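Local coordinates for enolase from the environmental genome shotgun sequencing of the Sargasso Sea (PDB 2QGY), which is of unknown function but binds magnesium and belongs to the enolase superfamily, whose members typically abstract a proton next to a substrate carboxylate, at residues 23-26 and 31-34; 87-92 and 99-104; 155-160 and 185-190; 199-204 and 208-213; 262-267 and 295-300. One frame throughout, in Å; residues are numbered along the deposited sequence. Where two conformers were deposited one is given.

In the fold
The five contacts follow one another along the chain. Interactions 1 and 2 belong to the N-terminal part, 1 in the loop between strands 13-21 and 37-43, 2 between helices 82-93 and 99-120. Interactions 3, 4 and 5 lie in the barrel. Helix 177-191 leads into strand 197-200, and the centres of interactions 3 and 4 lie about 20 Å apart. Interactions 4 and 5 reach the same barrel sheet, centres about 21 Å apart, and 4 carries a magnesium ligand. Interactions 2 and 3 lie on opposite sides of the chain's centre, about 41 Å between centres. Interactions 2 and 5 touch the second subunit, so N-terminal domain and barrel both join the dimer interface.

Interaction 1: 23-26 and 31-34; sequences NHLS and SNTK
T33 lays its side chain against the 23-26 backbone, with its CG2 methyl 3.8 Å from CB of S26 and its hydroxyl beside H24. A chi1 of 62° puts OG1 between the residue's own backbone N and carbonyl carbon, where it accepts a hydrogen bond from H24 N at 3.0 Å. The same two residues are tied again by T33 N donating to H24 O at 2.8 Å. N23 adds a side-chain bond: its ND2 donates to T33 O at 2.9 Å, in the carbonyl plane and almost straight (171°). OD1 of that amide is bonded to K35.

At the other end S26 and S31 grip each other twice. S26 N donates to S31 O at 2.8 Å, and S31 N returns a more bent bond (136°) to S26 OG at 2.9 Å. S26 OG is also bonded to D332. Between these ends L25 and N32 form a single backbone bridge, and L25 CD2 rests 3.6 Å from N32 OD1. N32 ND2 and S31 OG both bond to D145, while K34 NZ bonds to the carbonyls of S55 and W304. The pairing closes a loop after the first strand of the N-terminal domain and ties it through D145, D332 and W304 to barrel loops, and through S55 to its own domain, consistent with the loop that, in enolase-superfamily relatives, folds over the active-site mouth.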
# COMPACT_ATOMS: atom_id res chain seq x y z
N ASN A 23 15.29 10.88 14.61
CA ASN A 23 16.51 10.19 14.26
C ASN A 23 17.55 10.50 15.33
O ASN A 23 17.63 11.63 15.80
CB ASN A 23 17.02 10.65 12.89
CG ASN A 23 15.97 10.49 11.80
OD1 ASN A 23 15.34 11.46 11.38
ND2 ASN A 23 15.79 9.26 11.33
N HIS A 24 18.32 9.50 15.68
CA HIS A 24 19.39 9.62 16.67
C HIS A 24 20.61 8.90 16.12
O HIS A 24 20.50 8.19 15.12
CB HIS A 24 18.90 9.08 18.02
CG HIS A 24 17.81 9.93 18.64
ND1 HIS A 24 18.06 11.17 19.20
CD2 HIS A 24 16.48 9.71 18.78
CE1 HIS A 24 16.93 11.67 19.66
NE2 HIS A 24 15.95 10.81 19.42
N LEU A 25 21.78 9.08 16.71
CA LEU A 25 22.94 8.30 16.27
C LEU A 25 22.80 6.92 16.90
O LEU A 25 22.43 6.80 18.06
CB LEU A 25 24.26 8.94 16.69
CG LEU A 25 24.66 10.17 15.90
CD1 LEU A 25 25.96 10.72 16.49
CD2 LEU A 25 24.87 9.79 14.43
N SER A 26 23.06 5.88 16.10
CA SER A 26 22.95 4.51 16.61
C SER A 26 24.21 4.17 17.40
O SER A 26 25.09 5.01 17.57
CB SER A 26 22.72 3.52 15.46
OG SER A 26 23.90 3.41 14.68
N SER A 31 25.31 4.49 12.41
CA SER A 31 24.24 4.96 11.52
C SER A 31 23.34 6.00 12.22
O SER A 31 23.50 6.26 13.41
CB SER A 31 23.38 3.76 11.11
OG SER A 31 22.57 4.07 9.98
N ASN A 32 22.40 6.60 11.49
CA ASN A 32 21.27 7.27 12.15
C ASN A 32 20.23 6.18 12.33
O ASN A 32 20.06 5.31 11.46
CB ASN A 32 20.69 8.41 11.30
CG ASN A 32 21.74 9.45 10.90
OD1 ASN A 32 22.42 10.02 11.75
ND2 ASN A 32 21.88 9.70 9.59
N THR A 33 19.59 6.16 13.49
CA THR A 33 18.40 5.33 13.66
C THR A 33 17.28 5.92 12.83
O THR A 33 17.21 7.13 12.65
CB THR A 33 17.98 5.27 15.13
OG1 THR A 33 17.64 6.60 15.55
CG2 THR A 33 19.15 4.72 15.96
N LYS A 34 16.41 5.07 12.29
CA LYS A 34 15.23 5.59 11.60
C LYS A 34 14.28 6.09 12.68
O LYS A 34 14.46 5.77 13.86
CB LYS A 34 14.56 4.47 10.76
CG LYS A 34 14.24 3.24 11.55
CD LYS A 34 13.58 2.06 10.75
CE LYS A 34 12.39 2.54 9.95
NZ LYS A 34 11.45 1.44 9.56

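Interaction 2: 87-92 and 99-104; sequences NKISLL and LDFSSA
I89 and L92 meet the ring of F101, the one aromatic side chain in this contact. The CG2 methyl of I89 comes closest, 4.0 Å from CE2 of F101, and also lies 4.1 Å from its CZ. L92 reaches the same end of the ring with its CD1, 4.3 Å from CZ of F101. Both methyls approach the ring obliquely. F101 extends CG anti to its backbone N (chi1 179°), which carries the ring out from helix 99-120 toward helix 82-93. I89 aims CB at the ring from that helix, and the isoleucine and the phenylalanine run alongside one another, pointing opposite ways. The backbones stay well apart, with CA of I89 and CA of S102 separated by 10.1 Å.

A third helix completes the cluster: L70 of helix 60-74 touches both L92 and F101. The salt bridge from K88 to E73 ties helix 82-93 to that same helix, while D100 forms a salt bridge with R59 of its own chain. The second subunit closes in as well, its F58 packing on L92 and its R59 making a cation-pi contact with the F101 ring. No hydrogen bond crosses between 87-92 and 99-104. The helices are therefore held here by dispersion and by burial of apolar surface, which sets few directional limits, and the ring links this intrachain packing to the dimer interface.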
# COMPACT_ATOMS: atom_id res chain seq x y z
N ASN A 87 -11.41 -8.84 11.94
CA ASN A 87 -12.62 -8.81 11.11
C ASN A 87 -13.11 -7.42 10.77
O ASN A 87 -13.55 -7.15 9.63
CB ASN A 87 -13.74 -9.66 11.76
CG ASN A 87 -13.41 -11.14 11.76
OD1 ASN A 87 -12.59 -11.60 10.95
ND2 ASN A 87 -14.07 -11.90 12.63
N LYS A 88 -13.03 -6.51 11.73
CA LYS A 88 -13.44 -5.13 11.51
C LYS A 88 -12.51 -4.45 10.51
O LYS A 88 -12.97 -3.72 9.63
CB LYS A 88 -13.42 -4.37 12.83
CG LYS A 88 -13.65 -2.86 12.72
CD LYS A 88 -15.11 -2.53 12.45
CE LYS A 88 -15.34 -1.03 12.56
NZ LYS A 88 -16.79 -0.71 12.73
N ILE A 89 -11.21 -4.64 10.68
CA ILE A 89 -10.23 -4.14 9.70
C ILE A 89 -10.55 -4.64 8.29
O ILE A 89 -10.56 -3.85 7.34
CB ILE A 89 -8.74 -4.51 10.10
CG1 ILE A 89 -8.30 -3.71 11.32
CG2 ILE A 89 -7.74 -4.24 8.91
CD1 ILE A 89 -8.49 -2.17 11.19
N SER A 90 -10.78 -5.95 8.15
CA SER A 90 -11.12 -6.53 6.87
C SER A 90 -12.33 -5.82 6.27
O SER A 90 -12.31 -5.47 5.09
CB SER A 90 -11.39 -8.03 6.98
OG SER A 90 -10.26 -8.71 7.52
N LEU A 91 -13.37 -5.58 7.08
CA LEU A 91 -14.60 -4.92 6.61
C LEU A 91 -14.36 -3.48 6.14
O LEU A 91 -14.71 -3.11 5.03
CB LEU A 91 -15.69 -4.96 7.69
CG LEU A 91 -16.91 -4.04 7.47
CD1 LEU A 91 -17.83 -4.55 6.35
CD2 LEU A 91 -17.71 -3.82 8.79
N LEU A 92 -13.72 -2.67 6.99
CA LEU A 92 -13.53 -1.27 6.67
C LEU A 92 -12.50 -1.00 5.56
O LEU A 92 -12.66 -0.05 4.78
CB LEU A 92 -13.27 -0.45 7.94
CG LEU A 92 -11.98 -0.55 8.71
CD1 LEU A 92 -10.96 0.42 8.09
CD2 LEU A 92 -12.28 -0.10 10.14
N LEU A 99 1.46 -0.55 2.37
CA LEU A 99 2.36 -0.70 3.51
C LEU A 99 1.99 0.20 4.67
O LEU A 99 2.03 -0.25 5.82
CB LEU A 99 3.81 -0.42 3.09
CG LEU A 99 4.55 -1.52 2.35
CD1 LEU A 99 6.04 -1.20 2.41
CD2 LEU A 99 4.28 -2.94 2.96
N ASP A 100 1.66 1.47 4.39
CA ASP A 100 1.31 2.43 5.43
C ASP A 100 0.12 1.91 6.25
O ASP A 100 0.17 1.89 7.48
CB ASP A 100 1.02 3.81 4.81
CG ASP A 100 2.14 4.28 3.90
OD1 ASP A 100 2.91 5.16 4.35
OD2 ASP A 100 2.29 3.75 2.74
N PHE A 101 -0.94 1.45 5.57
CA PHE A 101 -2.11 0.99 6.30
C PHE A 101 -1.78 -0.28 7.11
O PHE A 101 -2.17 -0.41 8.27
CB PHE A 101 -3.28 0.74 5.34
CG PHE A 101 -4.52 0.24 6.00
CD1 PHE A 101 -5.34 1.12 6.74
CD2 PHE A 101 -4.90 -1.08 5.87
CE1 PHE A 101 -6.50 0.65 7.35
CE2 PHE A 101 -6.07 -1.53 6.47
CZ PHE A 101 -6.86 -0.66 7.21
N SER A 102 -1.06 -1.20 6.47
CA SER A 102 -0.67 -2.47 7.08
C SER A 102 0.24 -2.22 8.27
O SER A 102 0.19 -2.99 9.25
CB SER A 102 0.04 -3.39 6.03
OG SER A 102 -0.87 -3.79 5.00
N SER A 103 1.08 -1.18 8.20
CA SER A 103 1.91 -0.80 9.37
C SER A 103 1.02 -0.31 10.53
O SER A 103 1.26 -0.66 11.70
CB SER A 103 2.91 0.30 9.05
OG SER A 103 3.92 -0.21 8.21
N ALA A 104 0.03 0.51 10.19
CA ALA A 104 -0.93 1.00 11.20
C ALA A 104 -1.66 -0.16 11.91
O ALA A 104 -1.72 -0.18 13.13
CB ALA A 104 -1.96 1.95 10.57

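Interaction 3: 155-160 and 185-190; sequences RQIEKF and EKVREI
I190 and I157 have the most surface buried here, and V187 fits beside them. I157 meets V187 through both of its branches: CD1 lies 3.8 Å from V187 CG2, and CG2 lies 4.0 Å from V187 CG1. The two side chains are roughly perpendicular, and each presents two methyls to the other. V187 can do this because CG1 stands anti to its backbone N (chi1 170°) and CG2 lies beside that N.

I190, one turn further on, points CB toward helix 150-162 and works with its short branch. Its CG2 sits 3.7 Å from CG of E158 and 4.4 Å from CG2 of I157. E158 thus contributes the aliphatic part of its side chain, lying across the isoleucine on the exposed margin of the contact.

The inner side is closed by the barrel sheet, where I170 of strand 168-170 touches both I157 and V187, and L197 of strand 197-200 also touches V187. L154, one turn before I157 in helix 150-162, packs on V187 and I190. No hydrogen bond crosses the contact. The axes of the two helix segments approach to 10.0 Å, with a crossing angle of -30°. Such apolar packing of consecutive, near-parallel helices outside parallel strands is characteristic of the beta/alpha barrel, here between the helices that follow strands 135-141 and 168-170.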
# COMPACT_ATOMS: atom_id res chain seq x y z
N ARG A 155 35.50 -3.26 9.20
CA ARG A 155 35.79 -3.17 10.63
C ARG A 155 34.51 -3.41 11.44
O ARG A 155 34.54 -4.02 12.51
CB ARG A 155 36.42 -1.82 11.00
CG ARG A 155 37.80 -1.55 10.36
CD ARG A 155 38.30 -0.10 10.59
NE ARG A 155 37.37 0.91 10.08
CZ ARG A 155 36.58 1.67 10.84
NH1 ARG A 155 36.61 1.55 12.17
NH2 ARG A 155 35.75 2.55 10.28
N GLN A 156 33.37 -2.96 10.91
CA GLN A 156 32.08 -3.25 11.54
C GLN A 156 31.75 -4.73 11.43
O GLN A 156 31.16 -5.30 12.34
CB GLN A 156 30.96 -2.41 10.92
CG GLN A 156 29.60 -2.48 11.66
CD GLN A 156 29.56 -1.74 12.99
OE1 GLN A 156 30.59 -1.39 13.55
NE2 GLN A 156 28.35 -1.49 13.49
N ILE A 157 32.11 -5.34 10.31
CA ILE A 157 31.88 -6.78 10.12
C ILE A 157 32.79 -7.61 11.05
O ILE A 157 32.37 -8.63 11.55
CB ILE A 157 31.94 -7.18 8.61
CG1 ILE A 157 30.69 -6.65 7.88
CG2 ILE A 157 32.01 -8.70 8.42
CD1 ILE A 157 30.95 -6.19 6.49
N GLU A 158 34.02 -7.16 11.30
CA GLU A 158 34.87 -7.78 12.34
C GLU A 158 34.23 -7.76 13.73
O GLU A 158 34.32 -8.74 14.48
CB GLU A 158 36.21 -7.06 12.44
CG GLU A 158 37.27 -7.49 11.48
CD GLU A 158 38.46 -6.57 11.55
OE1 GLU A 158 38.79 -6.12 12.68
OE2 GLU A 158 39.04 -6.27 10.47
N LYS A 159 33.61 -6.63 14.06
CA LYS A 159 32.95 -6.42 15.34
C LYS A 159 31.82 -7.44 15.48
O LYS A 159 31.77 -8.18 16.45
CB LYS A 159 32.43 -4.99 15.42
CG LYS A 159 31.78 -4.61 16.74
CD LYS A 159 31.02 -3.26 16.65
CE LYS A 159 31.96 -2.05 16.64
NZ LYS A 159 31.25 -0.73 16.39
N PHE A 160 30.90 -7.46 14.51
CA PHE A 160 29.83 -8.46 14.46
C PHE A 160 30.36 -9.91 14.56
O PHE A 160 29.82 -10.74 15.28
CB PHE A 160 29.02 -8.28 13.16
CG PHE A 160 28.14 -7.03 13.12
CD1 PHE A 160 28.26 -6.00 14.07
CD2 PHE A 160 27.16 -6.89 12.14
CE1 PHE A 160 27.46 -4.86 14.02
CE2 PHE A 160 26.34 -5.75 12.08
CZ PHE A 160 26.49 -4.74 13.03
N GLU A 185 34.35 -11.19 -0.95
CA GLU A 185 35.55 -12.00 -0.69
C GLU A 185 36.21 -11.64 0.64
O GLU A 185 36.46 -12.52 1.47
CB GLU A 185 36.55 -11.88 -1.83
CG GLU A 185 37.69 -12.89 -1.73
CD GLU A 185 38.68 -12.78 -2.87
OE1 GLU A 185 38.44 -11.98 -3.80
OE2 GLU A 185 39.70 -13.50 -2.83
N LYS A 186 36.47 -10.35 0.83
CA LYS A 186 37.02 -9.83 2.09
C LYS A 186 36.15 -10.17 3.30
O LYS A 186 36.66 -10.53 4.36
CB LYS A 186 37.26 -8.32 1.98
CG LYS A 186 38.35 -7.99 0.95
CD LYS A 186 38.17 -6.62 0.29
CE LYS A 186 39.14 -5.57 0.80
NZ LYS A 186 39.29 -4.48 -0.20
N VAL A 187 34.83 -10.08 3.14
CA VAL A 187 33.93 -10.44 4.23
C VAL A 187 34.09 -11.91 4.62
O VAL A 187 34.21 -12.25 5.79
CB VAL A 187 32.44 -10.13 3.90
CG1 VAL A 187 31.54 -10.74 4.96
CG2 VAL A 187 32.21 -8.63 3.80
N ARG A 188 34.07 -12.78 3.62
CA ARG A 188 34.23 -14.22 3.83
C ARG A 188 35.57 -14.55 4.53
O ARG A 188 35.65 -15.48 5.34
CB ARG A 188 34.03 -14.96 2.48
CG ARG A 188 33.91 -16.49 2.55
CD ARG A 188 32.97 -16.95 3.63
NE ARG A 188 31.65 -17.29 3.13
CZ ARG A 188 30.60 -17.56 3.90
NH1 ARG A 188 30.71 -17.51 5.23
NH2 ARG A 188 29.44 -17.86 3.34
N GLU A 189 36.58 -13.74 4.28
CA GLU A 189 37.89 -13.91 4.92
C GLU A 189 37.87 -13.56 6.40
O GLU A 189 38.56 -14.17 7.21
CB GLU A 189 38.94 -13.07 4.22
CG GLU A 189 40.34 -13.56 4.50
CD GLU A 189 41.30 -12.45 4.87
OE1 GLU A 189 41.29 -11.41 4.18
OE2 GLU A 189 42.05 -12.65 5.86
N ILE A 190 37.08 -12.54 6.75
CA ILE A 190 36.91 -12.11 8.12
C ILE A 190 36.11 -13.12 8.94
O ILE A 190 36.47 -13.43 10.08
CB ILE A 190 36.20 -10.73 8.18
CG1 ILE A 190 37.05 -9.66 7.47
CG2 ILE A 190 35.86 -10.34 9.61
CD1 ILE A 190 36.38 -8.31 7.36

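Interaction 4: 199-204 and 208-213; sequences LDLAVP and DQTKSF. With MG (magnesium ion), chain C.
Behind the magnesium site, in the turn that follows the third barrel strand, L201 and P204 pack against T210 while L199 and L201 hold F213. CD1 of L201 lies 3.9 Å from CG2 of T210, and its CD2 lies obliquely 3.8 Å from CE2 of F213. L199 brings CD1 to the ring edge, 4.0 Å from F213 CE2. CG of F213 is anti to its backbone N (chi1 178°), which sends the ring back toward strand 197-200; I181 and V184 of helix 177-191 also touch the ring.

Strand 197-200 and helix 207-217 begin a beta-alpha-beta unit completed by strand 224-226, and the strand's end delivers D200 to the metal. Its OD2 binds magnesium at 2.0 Å; with E226 and E252 it forms the carboxylate trio usual in enolase-superfamily barrels, and three waters complete six ligands. D200 OD1 accepts a hydrogen bond from one of these waters at 2.6 Å, which helps fix the carboxylate's rotation.

T210 OG1 lies 3.2 Å from CB of P204, the threonine side chain standing roughly perpendicular to the proline. Another water bridges them, accepting from T210 OG1 at 2.7 Å and donating to P204 O at 2.9 Å.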
# COMPACT_ATOMS: atom_id res chain seq x y z
N LEU A 199 23.10 -12.05 1.70
CA LEU A 199 23.37 -10.96 0.79
C LEU A 199 22.05 -10.30 0.44
O LEU A 199 21.16 -10.93 -0.10
CB LEU A 199 24.08 -11.45 -0.50
CG LEU A 199 25.41 -12.25 -0.38
CD1 LEU A 199 25.99 -12.60 -1.77
CD2 LEU A 199 26.46 -11.50 0.46
N ASP A 200 21.95 -9.02 0.77
CA ASP A 200 20.77 -8.26 0.43
C ASP A 200 21.08 -7.41 -0.77
O ASP A 200 21.82 -6.45 -0.69
CB ASP A 200 20.29 -7.41 1.63
CG ASP A 200 18.90 -6.84 1.41
OD1 ASP A 200 18.52 -6.60 0.25
OD2 ASP A 200 18.18 -6.63 2.42
N LEU A 201 20.54 -7.81 -1.92
CA LEU A 201 20.77 -7.04 -3.16
C LEU A 201 19.93 -5.77 -3.29
O LEU A 201 20.25 -4.91 -4.12
CB LEU A 201 20.56 -7.91 -4.40
CG LEU A 201 21.34 -9.22 -4.44
CD1 LEU A 201 21.37 -9.81 -5.88
CD2 LEU A 201 22.73 -9.07 -3.86
N ALA A 202 18.88 -5.64 -2.49
CA ALA A 202 18.13 -4.39 -2.38
C ALA A 202 17.52 -3.91 -3.73
O ALA A 202 17.49 -2.72 -4.03
CB ALA A 202 19.03 -3.29 -1.76
N VAL A 203 17.07 -4.88 -4.54
CA VAL A 203 16.37 -4.64 -5.80
C VAL A 203 17.22 -3.78 -6.76
O VAL A 203 16.90 -2.61 -6.99
CB VAL A 203 14.96 -4.03 -5.59
CG1 VAL A 203 14.17 -4.00 -6.90
CG2 VAL A 203 14.17 -4.81 -4.53
N PRO A 204 18.31 -4.36 -7.30
CA PRO A 204 19.15 -3.66 -8.26
C PRO A 204 18.35 -3.28 -9.50
O PRO A 204 17.54 -4.06 -9.99
CB PRO A 204 20.23 -4.69 -8.60
CG PRO A 204 20.28 -5.56 -7.38
CD PRO A 204 18.83 -5.72 -7.05
N ASP A 208 20.73 -7.37 -15.59
CA ASP A 208 22.02 -7.88 -16.09
C ASP A 208 23.15 -7.81 -15.05
O ASP A 208 23.84 -8.81 -14.86
CB ASP A 208 22.38 -7.24 -17.43
CG ASP A 208 21.57 -7.85 -18.59
OD1 ASP A 208 20.97 -8.94 -18.42
OD2 ASP A 208 21.55 -7.23 -19.68
N GLN A 209 23.29 -6.69 -14.35
CA GLN A 209 24.25 -6.60 -13.21
C GLN A 209 23.97 -7.68 -12.18
O GLN A 209 24.89 -8.38 -11.73
CB GLN A 209 24.23 -5.24 -12.51
CG GLN A 209 24.23 -4.02 -13.43
CD GLN A 209 25.57 -3.71 -14.04
OE1 GLN A 209 26.62 -4.16 -13.55
NE2 GLN A 209 25.57 -2.92 -15.12
N THR A 210 22.70 -7.84 -11.82
CA THR A 210 22.27 -8.85 -10.86
C THR A 210 22.68 -10.25 -11.26
O THR A 210 23.26 -10.98 -10.46
CB THR A 210 20.75 -8.79 -10.65
OG1 THR A 210 20.43 -7.47 -10.22
CG2 THR A 210 20.28 -9.78 -9.62
N LYS A 211 22.37 -10.62 -12.50
CA LYS A 211 22.74 -11.93 -13.01
C LYS A 211 24.25 -12.14 -13.02
O LYS A 211 24.71 -13.19 -12.58
CB LYS A 211 22.13 -12.14 -14.39
CG LYS A 211 20.65 -12.45 -14.37
CD LYS A 211 20.10 -12.35 -15.78
CE LYS A 211 18.69 -12.89 -15.88
NZ LYS A 211 18.12 -12.55 -17.22
N SER A 212 25.02 -11.14 -13.47
CA SER A 212 26.47 -11.25 -13.49
C SER A 212 27.03 -11.40 -12.07
O SER A 212 27.89 -12.25 -11.82
CB SER A 212 27.10 -10.06 -14.23
OG SER A 212 26.42 -9.82 -15.46
N PHE A 213 26.50 -10.60 -11.14
CA PHE A 213 26.90 -10.71 -9.73
C PHE A 213 26.63 -12.12 -9.19
O PHE A 213 27.52 -12.75 -8.62
CB PHE A 213 26.21 -9.65 -8.85
CG PHE A 213 26.56 -9.75 -7.40
CD1 PHE A 213 27.77 -9.23 -6.92
CD2 PHE A 213 25.70 -10.38 -6.49
CE1 PHE A 213 28.11 -9.32 -5.58
CE2 PHE A 213 26.03 -10.49 -5.14
CZ PHE A 213 27.24 -9.94 -4.67
MG MG C . 16.21 -6.48 2.75
O HOH W 1 15.98 -6.21 0.72
O HOH W 2 17.83 -6.87 -10.37
O HOH W 3 16.23 -4.47 2.74
O HOH W 4 16.86 -6.15 4.75

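Interaction 5: 262-267 and 295-300; sequences ELISRN and NGIFIS
The amide of N295 carries the CG2 methyl of I264 on one face, the methyl standing almost directly over CG of N295 at 3.4 Å. ND2 of N295 is nearly as close to that methyl, at 3.5 Å, so the contact spreads over the flat group. The side chains cross at about a right angle. N295 ND2 is hydrogen-bonded to the backbone carbonyl of E291 in the preceding helix, a bond that helps hold the amide in place beneath the methyl. Beside the contact, the guanidinium of R266 is met at its edge, in plane, by E262. Its NH2 donates to E262 OE2 at 2.9 Å, on the anti lone pair of that oxygen. This salt bridge joins residues four apart in the chain and faces the second subunit, whose E262 pairs with R266 NH1 and whose S235 is hydrogen-bonded to E262 OE2.

The contact lies on the outer layer of the beta/alpha barrel, between the C-terminal end of helix 257-265 and the approach to strand 298-299. Two Schellman motifs flank it: N267, with positive phi, ends the first helix, and G296 is the C-prime residue after helix 282-294.

I264 uses its two branches for different partners. While CG2, anti to the backbone N, covers N295, CG1 lies 4.1 Å from CD1 of I297. I297 points CB toward the helix, and the two isoleucines are set slantwise to each other. F272 of the intervening strand 271-272 touches I264 from the sheet side, and A292 of helix 282-294 packs on I297.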
# COMPACT_ATOMS: atom_id res chain seq x y z
N GLU A 262 0.15 -15.95 -3.73
CA GLU A 262 0.62 -16.00 -5.12
C GLU A 262 2.08 -16.45 -5.18
O GLU A 262 2.42 -17.26 -6.05
CB GLU A 262 0.45 -14.64 -5.81
CG GLU A 262 0.96 -14.58 -7.29
CD GLU A 262 0.11 -15.37 -8.27
OE1 GLU A 262 -1.02 -15.73 -7.92
OE2 GLU A 262 0.59 -15.63 -9.41
N LEU A 263 2.95 -15.93 -4.30
CA LEU A 263 4.36 -16.37 -4.31
C LEU A 263 4.45 -17.87 -4.05
O LEU A 263 5.21 -18.57 -4.69
CB LEU A 263 5.22 -15.63 -3.26
CG LEU A 263 5.41 -14.12 -3.41
CD1 LEU A 263 6.06 -13.66 -2.11
CD2 LEU A 263 6.36 -13.83 -4.59
N ILE A 264 3.64 -18.36 -3.11
CA ILE A 264 3.63 -19.81 -2.85
C ILE A 264 3.21 -20.60 -4.10
O ILE A 264 3.85 -21.62 -4.45
CB ILE A 264 2.73 -20.18 -1.65
CG1 ILE A 264 3.31 -19.66 -0.34
CG2 ILE A 264 2.59 -21.71 -1.49
CD1 ILE A 264 2.29 -19.76 0.85
N SER A 265 2.14 -20.13 -4.76
CA SER A 265 1.53 -20.76 -5.95
C SER A 265 2.53 -20.89 -7.06
O SER A 265 2.53 -21.87 -7.82
CB SER A 265 0.39 -19.90 -6.50
OG SER A 265 -0.75 -19.97 -5.68
N ARG A 266 3.36 -19.86 -7.17
CA ARG A 266 4.29 -19.73 -8.27
C ARG A 266 5.69 -20.29 -7.97
O ARG A 266 6.59 -20.14 -8.80
CB ARG A 266 4.41 -18.24 -8.64
CG ARG A 266 3.10 -17.60 -9.19
CD ARG A 266 2.94 -17.77 -10.70
NE ARG A 266 3.92 -16.97 -11.42
CZ ARG A 266 3.82 -15.65 -11.63
NH1 ARG A 266 4.78 -15.02 -12.29
NH2 ARG A 266 2.76 -14.94 -11.20
N ASN A 267 5.87 -20.88 -6.80
CA ASN A 267 7.19 -21.34 -6.33
C ASN A 267 8.24 -20.25 -6.54
O ASN A 267 9.30 -20.48 -7.12
CB ASN A 267 7.63 -22.65 -7.05
CG ASN A 267 6.67 -23.80 -6.77
OD1 ASN A 267 6.28 -24.55 -7.68
ND2 ASN A 267 6.25 -23.92 -5.51
N ASN A 295 4.44 -25.86 2.19
CA ASN A 295 5.04 -25.76 0.88
C ASN A 295 6.55 -25.69 0.87
O ASN A 295 7.15 -25.32 -0.14
CB ASN A 295 4.39 -24.60 0.13
CG ASN A 295 2.97 -24.91 -0.26
OD1 ASN A 295 2.74 -25.54 -1.28
ND2 ASN A 295 2.00 -24.50 0.57
N GLY A 296 7.17 -26.05 2.00
CA GLY A 296 8.62 -26.10 2.10
C GLY A 296 9.34 -24.76 2.14
O GLY A 296 10.54 -24.70 1.89
N ILE A 297 8.60 -23.70 2.49
CA ILE A 297 9.13 -22.33 2.52
C ILE A 297 9.28 -21.89 3.98
O ILE A 297 8.43 -22.19 4.82
CB ILE A 297 8.17 -21.39 1.74
CG1 ILE A 297 8.21 -21.77 0.24
CG2 ILE A 297 8.49 -19.89 2.02
CD1 ILE A 297 7.16 -21.10 -0.63
N PHE A 298 10.39 -21.22 4.29
CA PHE A 298 10.64 -20.74 5.65
C PHE A 298 10.30 -19.25 5.76
O PHE A 298 10.18 -18.57 4.76
CB PHE A 298 12.09 -20.96 6.01
CG PHE A 298 12.43 -22.42 6.18
CD1 PHE A 298 12.52 -22.98 7.45
CD2 PHE A 298 12.61 -23.24 5.06
CE1 PHE A 298 12.81 -24.33 7.60
CE2 PHE A 298 12.90 -24.60 5.20
CZ PHE A 298 12.99 -25.15 6.48
N ILE A 299 10.17 -18.80 7.00
CA ILE A 299 9.85 -17.40 7.30
C ILE A 299 10.97 -16.78 8.13
O ILE A 299 11.34 -17.29 9.18
CB ILE A 299 8.54 -17.29 8.10
CG1 ILE A 299 7.36 -17.95 7.35
CG2 ILE A 299 8.21 -15.81 8.41
CD1 ILE A 299 7.01 -17.28 5.97
N SER A 300 11.50 -15.66 7.67
CA SER A 300 12.52 -14.94 8.42
C SER A 300 11.98 -13.53 8.52
O SER A 300 12.15 -12.76 7.61
CB SER A 300 13.82 -14.90 7.62
OG SER A 300 14.80 -14.10 8.29